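Local coordinates for protein member of DUF4221 family (Bacteroides vulgatus, PDB 3S9J) that is of unknown function but folds as a six-bladed beta-propeller with sodium ions bound to it, at residues I180-P185 against K229-Y234; G218-M223 against N235-Y240; G337-E342 against F357-I362. All blocks are in the same frame, centred on the assembly; numbering follows the deposited sequence. Where two conformers were deposited one is given.

Interaction 1 of 3, residues I180-P185 against K229-Y234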
loop_
_atom_site.group_PDB
_atom_site.type_symbol
_atom_site.label_atom_id
_atom_site.label_comp_id
_atom_site.label_asym_id
_atom_site.label_seq_id
_atom_site.Cartn_x
_atom_site.Cartn_y
_atom_site.Cartn_z
ATOM N N ILE A 180 -15.679 -11.956 0.365
ATOM C CA ILE A 180 -16.399 -10.845 -0.230
ATOM C C ILE A 180 -16.533 -11.148 -1.727
ATOM O O ILE A 180 -15.549 -11.560 -2.337
ATOM C CB ILE A 180 -15.645 -9.534 -0.007
ATOM C CG1 ILE A 180 -15.367 -9.354 1.508
ATOM C CG2 ILE A 180 -16.454 -8.361 -0.554
ATOM C CD1 ILE A 180 -16.614 -9.451 2.404
ATOM N N PRO A 181 -17.738 -10.994 -2.298
ATOM C CA PRO A 181 -17.942 -11.436 -3.700
ATOM C C PRO A 181 -17.403 -10.440 -4.757
ATOM O O PRO A 181 -18.137 -9.950 -5.636
ATOM C CB PRO A 181 -19.457 -11.636 -3.773
ATOM C CG PRO A 181 -19.992 -10.627 -2.805
ATOM C CD PRO A 181 -19.017 -10.599 -1.672
ATOM N N ILE A 182 -16.108 -10.163 -4.641
ATOM C CA ILE A 182 -15.328 -9.366 -5.576
ATOM C C ILE A 182 -14.213 -10.292 -5.994
ATOM O O ILE A 182 -13.404 -10.702 -5.160
ATOM C CB ILE A 182 -14.721 -8.133 -4.905
ATOM C CG1 ILE A 182 -15.817 -7.182 -4.410
ATOM C CG2 ILE A 182 -13.763 -7.359 -5.881
ATOM C CD1 ILE A 182 -15.216 -6.067 -3.498
ATOM N N PHE A 183 -14.201 -10.640 -7.273
ATOM C CA PHE A 183 -13.353 -11.708 -7.795
ATOM C C PHE A 183 -12.230 -11.138 -8.681
ATOM O O PHE A 183 -12.353 -10.059 -9.247
ATOM C CB PHE A 183 -14.208 -12.682 -8.585
ATOM C CG PHE A 183 -15.233 -13.390 -7.729
ATOM C CD1 PHE A 183 -14.866 -14.503 -6.981
ATOM C CD2 PHE A 183 -16.527 -12.907 -7.619
ATOM C CE1 PHE A 183 -15.791 -15.149 -6.169
ATOM C CE2 PHE A 183 -17.455 -13.555 -6.811
ATOM C CZ PHE A 183 -17.074 -14.666 -6.080
ATOM N N TYR A 184 -11.159 -11.893 -8.811
ATOM C CA TYR A 184 -10.085 -11.479 -9.700
ATOM C C TYR A 184 -10.618 -11.424 -11.137
ATOM O O TYR A 184 -11.428 -12.241 -11.538
ATOM C CB TYR A 184 -8.911 -12.455 -9.629
ATOM C CG TYR A 184 -7.998 -12.226 -8.483
ATOM C CD1 TYR A 184 -8.279 -12.740 -7.218
ATOM C CD2 TYR A 184 -6.830 -11.488 -8.644
ATOM C CE1 TYR A 184 -7.410 -12.519 -6.117
ATOM C CE2 TYR A 184 -5.967 -11.270 -7.561
ATOM C CZ TYR A 184 -6.249 -11.794 -6.311
ATOM O OH TYR A 184 -5.370 -11.569 -5.259
ATOM N N PRO A 185 -10.197 -10.417 -11.894
ATOM C CA PRO A 185 -10.685 -10.250 -13.251
ATOM C C PRO A 185 -10.032 -11.277 -14.188
ATOM O O PRO A 185 -8.933 -11.776 -13.892
ATOM C CB PRO A 185 -10.259 -8.823 -13.604
ATOM C CG PRO A 185 -9.070 -8.550 -12.756
ATOM C CD PRO A 185 -9.300 -9.324 -11.478
ATOM N N LYS A 229 -19.662 -5.453 -4.752
ATOM C CA LYS A 229 -20.235 -6.478 -5.601
ATOM C C LYS A 229 -20.197 -6.093 -7.078
ATOM O O LYS A 229 -19.569 -6.792 -7.876
ATOM C CB LYS A 229 -21.665 -6.781 -5.175
ATOM C CG LYS A 229 -22.308 -7.925 -5.955
ATOM C CD LYS A 229 -23.178 -8.820 -5.058
ATOM C CE LYS A 229 -23.654 -10.085 -5.797
ATOM N NZ LYS A 229 -22.549 -10.739 -6.592
ATOM N N HIS A 230 -20.859 -4.994 -7.434
ATOM C CA HIS A 230 -20.910 -4.554 -8.822
ATOM C C HIS A 230 -19.715 -3.671 -9.170
ATOM O O HIS A 230 -19.445 -2.673 -8.502
ATOM C CB HIS A 230 -22.212 -3.826 -9.100
ATOM C CG HIS A 230 -23.414 -4.689 -8.888
ATOM N ND1 HIS A 230 -24.076 -4.756 -7.679
ATOM C CD2 HIS A 230 -24.047 -5.555 -9.714
ATOM C CE1 HIS A 230 -25.078 -5.614 -7.775
ATOM N NE2 HIS A 230 -25.089 -6.103 -9.003
ATOM N N ILE A 231 -19.035 -4.071 -10.233
ATOM C CA ILE A 231 -17.766 -3.523 -10.657
ATOM C C ILE A 231 -17.894 -2.601 -11.870
ATOM O O ILE A 231 -18.652 -2.890 -12.812
ATOM C CB ILE A 231 -16.819 -4.681 -11.069
ATOM C CG1 ILE A 231 -16.623 -5.669 -9.917
ATOM C CG2 ILE A 231 -15.481 -4.147 -11.525
ATOM C CD1 ILE A 231 -16.354 -5.037 -8.627
ATOM N N ARG A 232 -17.139 -1.501 -11.839
ATOM C CA ARG A 232 -16.968 -0.597 -12.980
ATOM C C ARG A 232 -15.473 -0.433 -13.255
ATOM O O ARG A 232 -14.655 -0.499 -12.331
ATOM C CB ARG A 232 -17.568 0.791 -12.673
ATOM C CG ARG A 232 -19.059 0.793 -12.506
ATOM C CD ARG A 232 -19.620 2.220 -12.410
ATOM N NE ARG A 232 -19.029 3.076 -11.367
ATOM C CZ ARG A 232 -19.208 2.923 -10.051
ATOM N NH1 ARG A 232 -19.917 1.907 -9.567
ATOM N NH2 ARG A 232 -18.672 3.790 -9.201
ATOM N N TRP A 233 -15.123 -0.215 -14.517
ATOM C CA TRP A 233 -13.726 -0.076 -14.899
ATOM C C TRP A 233 -13.496 1.288 -15.525
ATOM O O TRP A 233 -14.329 1.759 -16.304
ATOM C CB TRP A 233 -13.322 -1.171 -15.884
ATOM C CG TRP A 233 -13.389 -2.550 -15.314
ATOM C CD1 TRP A 233 -14.452 -3.401 -15.349
ATOM C CD2 TRP A 233 -12.346 -3.234 -14.632
ATOM N NE1 TRP A 233 -14.130 -4.579 -14.731
ATOM C CE2 TRP A 233 -12.840 -4.498 -14.275
ATOM C CE3 TRP A 233 -11.032 -2.895 -14.275
ATOM C CZ2 TRP A 233 -12.070 -5.432 -13.585
ATOM C CZ3 TRP A 233 -10.259 -3.837 -13.592
ATOM C CH2 TRP A 233 -10.781 -5.085 -13.258
ATOM N N TYR A 234 -12.370 1.909 -15.169
ATOM C CA TYR A 234 -11.976 3.211 -15.689
ATOM C C TYR A 234 -10.531 3.185 -16.152
ATOM O O TYR A 234 -9.649 2.667 -15.462
ATOM C CB TYR A 234 -12.106 4.288 -14.628
ATOM C CG TYR A 234 -13.509 4.487 -14.127
ATOM C CD1 TYR A 234 -14.392 5.308 -14.806
ATOM C CD2 TYR A 234 -13.942 3.875 -12.957
ATOM C CE1 TYR A 234 -15.680 5.502 -14.349
ATOM C CE2 TYR A 234 -15.235 4.061 -12.493
ATOM C CZ TYR A 234 -16.097 4.874 -13.197
ATOM O OH TYR A 234 -17.369 5.082 -12.728
HETATM O O HOH W 1 -18.290 -8.963 -8.063
#
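Pro185 and Trp233 make the closest apolar contact between these segments. CB of Pro185 lies 3.8 Å from CH2 of Trp233 and also meets CZ2, so the proline ring touches the outer carbons of the six-membered ring, and the two side chains cross at about a right angle. Trp233 carries CG anti to its carbonyl carbon (chi1 -64°), which leans the indole back over its own strand: CG2 of Ile231 sits over one indole face, 3.4 Å from the ring plane and displaced from its centre. Farther along, CD1 of Ile231 approaches CG2 of Ile182 at 4.4 Å, a looser touch. Ile182, Ile231 and Trp233 all reach Met223 of strand 221-225, so this selenomethionine links these three across the two segments.

Strands 177-183 and 231-235 are the outermost strands of consecutive propeller blades. Their touching parts run 24° apart, yet side chains and a water join them in place of beta pairing, and the contact buries only 250 Å².

The polar link is this water. It donates to Pro181 O at 2.6 Å and to Lys229 O at 2.5 Å, so both its protons are spent on carbonyls of opposite segments. Pro181 is the centre of an inverse gamma turn, closed by Ile182 N on Ile180 O at 2.8 Å, and the corner breaks the run of the strand here. Lys229 brings its NZ to 4.3 Å from CB of Pro181.

On the other side of strand 231-235, NE of Arg232 donates to OH of Tyr234 at 2.9 Å, with an N-H...O angle of 164° and the oxygen practically in the guanidinium plane. NH2 of Arg232 makes a salt bridge with Asp226, while the Tyr234 ring stacks on Phe313.

Interaction 2 of 3, residues G218-M223 against N235-Y240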
loop_
_atom_site.group_PDB
_atom_site.type_symbol
_atom_site.label_atom_id
_atom_site.label_comp_id
_atom_site.label_asym_id
_atom_site.label_seq_id
_atom_site.Cartn_x
_atom_site.Cartn_y
_atom_site.Cartn_z
ATOM N N GLY A 218 -0.365 -4.728 -13.200
ATOM C CA GLY A 218 -0.153 -5.031 -14.619
ATOM C C GLY A 218 -1.236 -4.574 -15.570
ATOM O O GLY A 218 -1.256 -5.019 -16.709
ATOM N N TYR A 219 -2.130 -3.686 -15.140
ATOM C CA TYR A 219 -3.314 -3.358 -15.934
ATOM C C TYR A 219 -3.572 -1.865 -16.062
ATOM O O TYR A 219 -3.489 -1.121 -15.095
ATOM C CB TYR A 219 -4.541 -4.040 -15.321
ATOM C CG TYR A 219 -5.753 -4.222 -16.218
ATOM C CD1 TYR A 219 -5.624 -4.549 -17.568
ATOM C CD2 TYR A 219 -7.035 -4.127 -15.698
ATOM C CE1 TYR A 219 -6.754 -4.761 -18.366
ATOM C CE2 TYR A 219 -8.167 -4.327 -16.484
ATOM C CZ TYR A 219 -8.022 -4.644 -17.810
ATOM O OH TYR A 219 -9.151 -4.857 -18.572
ATOM N N ASP A 220 -3.955 -1.446 -17.268
ATOM C CA ASP A 220 -4.270 -0.054 -17.572
ATOM C C ASP A 220 -5.461 0.507 -16.808
ATOM O O ASP A 220 -5.548 1.705 -16.634
ATOM C CB ASP A 220 -4.635 0.098 -19.045
ATOM C CG ASP A 220 -3.467 -0.018 -19.969
ATOM O OD1 ASP A 220 -2.344 -0.334 -19.548
ATOM O OD2 ASP A 220 -3.697 0.272 -21.144
ATOM N N SER A 221 -6.389 -0.342 -16.380
ATOM C CA SER A 221 -7.651 0.148 -15.849
ATOM C C SER A 221 -7.780 -0.059 -14.349
ATOM O O SER A 221 -7.241 -1.016 -13.787
ATOM C CB SER A 221 -8.835 -0.511 -16.573
ATOM O OG SER A 221 -8.902 -0.074 -17.918
ATOM N N LEU A 222 -8.487 0.869 -13.725
ATOM C CA LEU A 222 -8.890 0.751 -12.323
ATOM C C LEU A 222 -10.267 0.105 -12.204
ATOM O O LEU A 222 -11.158 0.343 -13.016
ATOM C CB LEU A 222 -8.965 2.128 -11.663
ATOM C CG LEU A 222 -7.676 2.925 -11.539
ATOM C CD1 LEU A 222 -8.004 4.332 -10.997
ATOM C CD2 LEU A 222 -6.672 2.161 -10.631
HETATM N N MSE A 223 -10.434 -0.665 -11.131
HETATM C CA MSE A 223 -11.667 -1.359 -10.809
HETATM C C MSE A 223 -12.300 -0.630 -9.645
HETATM O O MSE A 223 -11.621 -0.321 -8.653
HETATM C CB MSE A 223 -11.311 -2.779 -10.383
HETATM C CG MSE A 223 -12.443 -3.732 -10.315
HETATM SE SE MSE A 223 -11.831 -5.316 -9.379
HETATM C CE MSE A 223 -12.311 -4.723 -7.624
ATOM N N ASN A 235 -10.290 3.764 -17.318
ATOM C CA ASN A 235 -8.931 3.846 -17.825
ATOM C C ASN A 235 -8.050 4.696 -16.922
ATOM O O ASN A 235 -8.415 5.805 -16.547
ATOM C CB ASN A 235 -8.919 4.453 -19.226
ATOM C CG ASN A 235 -7.523 4.470 -19.823
ATOM O OD1 ASN A 235 -6.915 5.526 -19.963
ATOM N ND2 ASN A 235 -6.998 3.291 -20.132
ATOM N N ALA A 236 -6.874 4.185 -16.589
ATOM C CA ALA A 236 -5.945 4.906 -15.740
ATOM C C ALA A 236 -4.527 4.632 -16.230
ATOM O O ALA A 236 -3.642 4.315 -15.451
ATOM C CB ALA A 236 -6.112 4.481 -14.282
ATOM N N LYS A 237 -4.340 4.767 -17.543
ATOM C CA LYS A 237 -3.070 4.468 -18.216
ATOM C C LYS A 237 -2.165 5.688 -18.214
ATOM O O LYS A 237 -2.616 6.811 -18.479
ATOM C CB LYS A 237 -3.371 4.049 -19.674
ATOM C CG LYS A 237 -2.171 3.962 -20.585
ATOM C CD LYS A 237 -2.563 3.607 -22.023
ATOM C CE LYS A 237 -1.327 3.678 -22.912
ATOM N NZ LYS A 237 -0.684 5.031 -22.966
ATOM N N SER A 238 -0.883 5.465 -17.969
ATOM C CA SER A 238 0.142 6.493 -18.119
ATOM C C SER A 238 0.371 6.845 -19.602
ATOM O O SER A 238 0.477 5.942 -20.441
ATOM C CB SER A 238 1.469 5.995 -17.581
ATOM O OG SER A 238 2.511 6.899 -17.922
ATOM N N ARG A 239 0.487 8.147 -19.891
ATOM C CA ARG A 239 0.806 8.571 -21.259
ATOM C C ARG A 239 2.217 8.164 -21.691
ATOM O O ARG A 239 2.517 8.201 -22.875
ATOM C CB ARG A 239 0.603 10.084 -21.441
ATOM C CG ARG A 239 1.581 10.983 -20.676
ATOM C CD ARG A 239 0.900 12.321 -20.334
ATOM N NE ARG A 239 -0.294 12.121 -19.506
ATOM C CZ ARG A 239 -1.252 13.023 -19.310
ATOM N NH1 ARG A 239 -1.185 14.216 -19.878
ATOM N NH2 ARG A 239 -2.286 12.721 -18.536
ATOM N N TYR A 240 3.064 7.748 -20.752
ATOM C CA TYR A 240 4.440 7.396 -21.056
ATOM C C TYR A 240 4.639 5.912 -21.270
ATOM O O TYR A 240 5.709 5.522 -21.678
ATOM C CB TYR A 240 5.368 7.884 -19.938
ATOM C CG TYR A 240 5.221 9.361 -19.708
ATOM C CD1 TYR A 240 5.638 10.264 -20.681
ATOM C CD2 TYR A 240 4.643 9.867 -18.538
ATOM C CE1 TYR A 240 5.493 11.615 -20.521
ATOM C CE2 TYR A 240 4.483 11.249 -18.373
ATOM C CZ TYR A 240 4.930 12.113 -19.368
ATOM O OH TYR A 240 4.796 13.478 -19.244
#
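Asp220 and Ala236 share the backbone hydrogen bond of an antiparallel pairing at its fraying end, where strand 221-225 begins and the chain leaves strand 231-235, the outermost of the same propeller blade. The N of Ala236 donates to Asp220 O at 2.8 Å, with an N-H...O angle of 146°. Ser221 and Asn235 then form a non-hydrogen-bonded pair, CA to CA 4.4 Å, whose side chains diverge.

Beyond the bridge the contact passes to side chains. CB of Ala236 meets CG of Leu222 at 3.5 Å, a tight apolar touch. The side chains of Asp220 and Lys237 run alongside each other in a common direction: OD2 of Asp220 is 3.6 Å from CD of Lys237, but 5.9 Å from its NZ, too far for a salt bridge. The lysine chain runs out from a CG anti to the backbone N (chi1 169°) and bends only at chi4 (-61°), which delivers NZ to Ser238 O at 2.9 Å; Leu241 O is a second acceptor. The Asp220 carboxylate is held instead by Ser243 OG and by Met244 N. With an alanine in place of Lys237, the carbonyls of Ser238 and Leu241 would probably lose their shared donor, and the carboxylate of Asp220 its methylene neighbours.

Arg281, on strand 278-284 of the following blade, binds Tyr219 O through NH2 and Ala236 O through NH1, spanning both segments. Strands 304-309 and 315-321 of that blade lie against the exit, Leu309 touching Ala236 and Ile315 touching Asn235.

Interaction 3 of 3, residues G337-E342 against F357-I362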
loop_
_atom_site.group_PDB
_atom_site.type_symbol
_atom_site.label_atom_id
_atom_site.label_comp_id
_atom_site.label_asym_id
_atom_site.label_seq_id
_atom_site.Cartn_x
_atom_site.Cartn_y
_atom_site.Cartn_z
ATOM N N GLY A 337 -1.323 18.202 0.798
ATOM C CA GLY A 337 -1.105 17.552 -0.493
ATOM C C GLY A 337 -0.566 16.138 -0.419
ATOM O O GLY A 337 -0.701 15.454 0.605
ATOM N N LEU A 338 0.066 15.724 -1.519
ATOM C CA LEU A 338 0.669 14.404 -1.643
ATOM C C LEU A 338 2.113 14.450 -1.230
ATOM O O LEU A 338 2.942 15.182 -1.834
ATOM C CB LEU A 338 0.563 13.903 -3.089
ATOM C CG LEU A 338 1.253 12.579 -3.443
ATOM C CD1 LEU A 338 0.666 11.411 -2.639
ATOM C CD2 LEU A 338 1.200 12.329 -4.961
ATOM N N TYR A 339 2.435 13.688 -0.195
ATOM C CA TYR A 339 3.783 13.661 0.319
ATOM C C TYR A 339 4.506 12.422 -0.177
ATOM O O TYR A 339 4.008 11.315 -0.036
ATOM C CB TYR A 339 3.796 13.671 1.832
ATOM C CG TYR A 339 3.370 14.988 2.458
ATOM C CD1 TYR A 339 2.031 15.268 2.667
ATOM C CD2 TYR A 339 4.300 15.899 2.909
ATOM C CE1 TYR A 339 1.623 16.459 3.278
ATOM C CE2 TYR A 339 3.892 17.105 3.536
ATOM C CZ TYR A 339 2.549 17.366 3.703
ATOM O OH TYR A 339 2.115 18.532 4.330
ATOM N N ILE A 340 5.707 12.630 -0.726
ATOM C CA ILE A 340 6.533 11.549 -1.242
ATOM C C ILE A 340 7.875 11.654 -0.575
ATOM O O ILE A 340 8.523 12.727 -0.597
ATOM C CB ILE A 340 6.683 11.602 -2.782
ATOM C CG1 ILE A 340 5.314 11.704 -3.462
ATOM C CG2 ILE A 340 7.500 10.383 -3.332
ATOM C CD1 ILE A 340 5.386 11.780 -5.003
ATOM N N SER A 341 8.328 10.541 0.005
ATOM C CA SER A 341 9.605 10.558 0.717
ATOM C C SER A 341 10.762 10.793 -0.210
ATOM O O SER A 341 10.759 10.331 -1.389
ATOM C CB SER A 341 9.830 9.240 1.465
ATOM O OG SER A 341 11.109 9.168 2.068
ATOM N N GLU A 342 11.787 11.461 0.329
ATOM C CA GLU A 342 13.085 11.627 -0.366
ATOM C C GLU A 342 14.176 10.719 0.199
ATOM O O GLU A 342 15.358 10.952 -0.038
ATOM C CB GLU A 342 13.516 13.108 -0.360
ATOM C CG GLU A 342 12.668 13.936 -1.331
ATOM C CD GLU A 342 13.333 15.205 -1.861
ATOM O OE1 GLU A 342 14.580 15.336 -1.811
ATOM O OE2 GLU A 342 12.577 16.080 -2.346
ATOM N N PHE A 357 10.078 14.178 3.526
ATOM C CA PHE A 357 9.023 14.141 2.508
ATOM C C PHE A 357 8.914 15.457 1.795
ATOM O O PHE A 357 9.080 16.511 2.410
ATOM C CB PHE A 357 7.644 13.854 3.137
ATOM C CG PHE A 357 7.524 12.548 3.823
ATOM C CD1 PHE A 357 7.103 11.418 3.125
ATOM C CD2 PHE A 357 7.754 12.438 5.183
ATOM C CE1 PHE A 357 6.948 10.215 3.758
ATOM C CE2 PHE A 357 7.583 11.239 5.835
ATOM C CZ PHE A 357 7.215 10.112 5.138
ATOM N N THR A 358 8.615 15.418 0.494
ATOM C CA THR A 358 8.250 16.607 -0.236
ATOM C C THR A 358 6.743 16.593 -0.488
ATOM O O THR A 358 6.184 15.566 -0.869
ATOM C CB THR A 358 9.023 16.708 -1.551
ATOM O OG1 THR A 358 10.414 16.861 -1.243
ATOM C CG2 THR A 358 8.529 17.900 -2.368
ATOM N N CYS A 359 6.097 17.735 -0.252
ATOM C CA CYS A 359 4.679 17.904 -0.498
ATOM C C CYS A 359 4.461 18.397 -1.916
ATOM O O CYS A 359 5.054 19.399 -2.318
ATOM C CB CYS A 359 4.103 18.939 0.473
ATOM S SG CYS A 359 2.328 19.161 0.310
ATOM N N PHE A 360 3.635 17.681 -2.661
ATOM C CA PHE A 360 3.259 18.050 -4.020
ATOM C C PHE A 360 1.834 18.530 -4.077
ATOM O O PHE A 360 0.925 17.828 -3.650
ATOM C CB PHE A 360 3.451 16.871 -4.968
ATOM C CG PHE A 360 4.883 16.534 -5.164
ATOM C CD1 PHE A 360 5.623 17.163 -6.161
ATOM C CD2 PHE A 360 5.521 15.666 -4.295
ATOM C CE1 PHE A 360 6.976 16.896 -6.318
ATOM C CE2 PHE A 360 6.859 15.397 -4.424
ATOM C CZ PHE A 360 7.610 16.023 -5.441
ATOM N N LYS A 361 1.662 19.738 -4.621
ATOM C CA LYS A 361 0.341 20.347 -4.820
ATOM C C LYS A 361 -0.077 20.263 -6.265
ATOM O O LYS A 361 0.760 20.188 -7.159
ATOM C CB LYS A 361 0.357 21.803 -4.348
ATOM C CG LYS A 361 0.665 21.884 -2.834
ATOM C CD LYS A 361 0.320 23.210 -2.207
ATOM C CE LYS A 361 0.296 23.104 -0.666
ATOM N NZ LYS A 361 -1.109 23.039 -0.116
ATOM N N ILE A 362 -1.389 20.284 -6.487
ATOM C CA ILE A 362 -1.970 20.220 -7.822
ATOM C C ILE A 362 -2.051 21.639 -8.344
ATOM O O ILE A 362 -2.660 22.483 -7.703
ATOM C CB ILE A 362 -3.387 19.636 -7.764
ATOM C CG1 ILE A 362 -3.354 18.213 -7.204
ATOM C CG2 ILE A 362 -4.053 19.671 -9.135
ATOM C CD1 ILE A 362 -4.708 17.656 -6.892
#
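Cys359 lies over one face of the Tyr339 ring: SG is 4.1 Å from the ring centroid and 21° off its normal, a sulfur-aromatic contact, and CB makes a CH-pi contact with the same face. SG comes to the ring because it stands anti to the backbone N (chi1 -177°). The ring's edge meets CB of Phe357, 3.9 Å from CD2 of Tyr339. On the sheet face of Ile340 and Phe360, CD1 of Ile340 packs 3.9 Å from CE2 of Phe360, the two side chains crossing at about a right angle, while Leu338 O sits at the phenyl edge.

Thr358 OG1 donates to OE2 of Glu342 at 2.6 Å, meeting it from above the carboxylate plane, 36° out. Gln15 also bonds to this hydroxyl, and Asn347 to the other carboxylate oxygen.

The backbone register sets the ring and aliphatic contacts opposite each other. Leu338 with Phe360 and Ile340 with Thr358 are antiparallel hydrogen-bonded pairs, Phe360 N to Leu338 O being the shortest of the four backbone bonds at 2.7 Å. At Gly337 a beta carbon would clash with Phe360 O.

The pair forms the middle of a four-stranded blade. Strand 327-334 flanks it through Phe332, stacked on Tyr339, and N-terminal strand 8-19 adds the outer edge beside strand 354-364, the Velcro closure that joins both chain ends of a propeller.

Overall arrangement
From the N terminus, strand 8-19 is set aside as the outer edge of the blade that interaction 3 completes much later. Interaction 1 spans 43 residues, joining the last strands of two successive blades. Interaction 2 spans 11 residues and joins the start of strand 221-225 to the exit from strand 231-235. The two cross: 218-223 lies between the segments of interaction 1, and 235-240 follows directly after them. They also touch, with Tyr234 O 2.8 Å from Leu222 N, probably hydrogen-bonded. Interaction 3 follows in series, a 14-residue closure within the final blade, its centre about 31 Å from that of interaction 1 and 22 Å from that of interaction 2.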